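Local coordinates for putative GAF sensor protein (Burkholderia vietnamiensis, PDB 5HL6) that probably reduces free L-methionine-(R)-S-oxide to methionine, as a single-domain GAF protein of the free methionine sulfoxide reductase family, at residues B[140-143]-B[149-152]. Sequence-based numbering, arbitrary orientation.
Sequences WDVD and RFDD
The connection between the last strand of this GAF sheet and the C-terminal helix is tucked against the sheet where V142, near the end of strand 136-144, meets the ring of F150 in the loop leading to helix 152-176. The contact is made by van der Waals packing, with no hydrogen bond between the segments, and together they bury 106 Å². Its closest approach is from V142 CG1 to F150 CZ, 3.7 Å, and the two side chains cross at roughly a right angle. CG1 can reach the ring because it lies anti to the backbone N of V142 (chi1 -175°), which leaves CG2 beside that nitrogen. F150 extends the far end of its ring to the strand: CE2 comes 3.8 Å from the carbonyl O of V142, and CZ lies 4.2 Å from the backbone C of D143, which sits at the ring edge near its plane. The CB of D143 leaves its backbone away from the loop, and the residue meets the ring through its backbone. One ring face is occupied from within the loop, where R149 CG stands 3.7 Å above the plane over its centre. Beyond that methylene, R149 NE hydrogen-bonds to the carbonyl O of D57. D151 then takes the N-cap position, its OD1 accepting the backbone N of D154 while OD2 forms a salt bridge with K20. The F150 ring also touches S123 and I125 of the adjacent antiparallel strand 123-130, and V142 packs against M158 of helix 152-176, placing the contact between the sheet and the start of the C-terminal helix.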
# COMPACT_ATOMS: atom_id res chain seq x y z
N TRP B 140 -6.48 4.70 -11.31
CA TRP B 140 -5.57 3.58 -11.09
C TRP B 140 -4.37 3.78 -12.01
O TRP B 140 -4.56 3.98 -13.22
CB TRP B 140 -6.27 2.26 -11.39
CG TRP B 140 -5.36 1.07 -11.53
CD1 TRP B 140 -5.04 0.43 -12.68
CD2 TRP B 140 -4.67 0.38 -10.47
NE1 TRP B 140 -4.19 -0.61 -12.42
CE2 TRP B 140 -3.95 -0.67 -11.07
CE3 TRP B 140 -4.60 0.54 -9.09
CZ2 TRP B 140 -3.14 -1.54 -10.34
CZ3 TRP B 140 -3.81 -0.33 -8.36
CH2 TRP B 140 -3.09 -1.36 -8.99
N ASP B 141 -3.16 3.75 -11.46
CA ASP B 141 -1.94 4.07 -12.20
C ASP B 141 -0.93 2.94 -12.08
O ASP B 141 -0.64 2.49 -10.97
CB ASP B 141 -1.32 5.38 -11.68
CG ASP B 141 -0.00 5.74 -12.36
OD1 ASP B 141 0.20 5.40 -13.55
OD2 ASP B 141 0.83 6.38 -11.71
N VAL B 142 -0.38 2.48 -13.22
CA VAL B 142 0.64 1.44 -13.24
C VAL B 142 1.79 1.88 -14.13
O VAL B 142 1.56 2.38 -15.24
CB VAL B 142 0.10 0.08 -13.73
CG1 VAL B 142 1.17 -1.00 -13.60
CG2 VAL B 142 -1.13 -0.32 -12.93
N ASP B 143 3.02 1.65 -13.67
CA ASP B 143 4.20 2.07 -14.40
C ASP B 143 5.16 0.90 -14.58
O ASP B 143 5.20 -0.02 -13.76
CB ASP B 143 4.91 3.22 -13.66
CG ASP B 143 4.02 4.44 -13.52
OD1 ASP B 143 4.06 5.30 -14.42
OD2 ASP B 143 3.26 4.52 -12.54
N ARG B 149 5.71 -1.24 -22.37
CA ARG B 149 5.31 -2.45 -21.65
C ARG B 149 3.81 -2.74 -21.80
O ARG B 149 3.41 -3.91 -21.75
CB ARG B 149 5.69 -2.32 -20.17
CG ARG B 149 4.94 -3.22 -19.19
CD ARG B 149 5.45 -4.65 -19.22
NE ARG B 149 4.84 -5.48 -18.18
CZ ARG B 149 3.67 -6.10 -18.31
NH1 ARG B 149 2.97 -5.97 -19.44
NH2 ARG B 149 3.20 -6.85 -17.33
N PHE B 150 2.99 -1.71 -22.01
CA PHE B 150 1.54 -1.85 -22.04
C PHE B 150 1.01 -1.62 -23.46
O PHE B 150 1.28 -0.58 -24.07
CB PHE B 150 0.88 -0.87 -21.07
CG PHE B 150 1.44 -0.94 -19.67
CD1 PHE B 150 1.16 -2.03 -18.86
CD2 PHE B 150 2.24 0.08 -19.18
CE1 PHE B 150 1.68 -2.09 -17.57
CE2 PHE B 150 2.76 0.02 -17.90
CZ PHE B 150 2.48 -1.07 -17.10
N ASP B 151 0.26 -2.60 -23.97
CA ASP B 151 -0.42 -2.50 -25.25
C ASP B 151 -1.93 -2.49 -25.02
O ASP B 151 -2.41 -2.41 -23.88
CB ASP B 151 0.02 -3.64 -26.18
CG ASP B 151 -0.22 -5.02 -25.58
OD1 ASP B 151 -1.23 -5.22 -24.86
OD2 ASP B 151 0.59 -5.93 -25.85
N ASP B 152 -2.69 -2.59 -26.11
CA ASP B 152 -4.13 -2.51 -25.98
C ASP B 152 -4.72 -3.68 -25.21
O ASP B 152 -5.81 -3.55 -24.64
CB ASP B 152 -4.79 -2.41 -27.36
CG ASP B 152 -6.19 -1.86 -27.28
OD1 ASP B 152 -6.36 -0.78 -26.66
OD2 ASP B 152 -7.13 -2.51 -27.80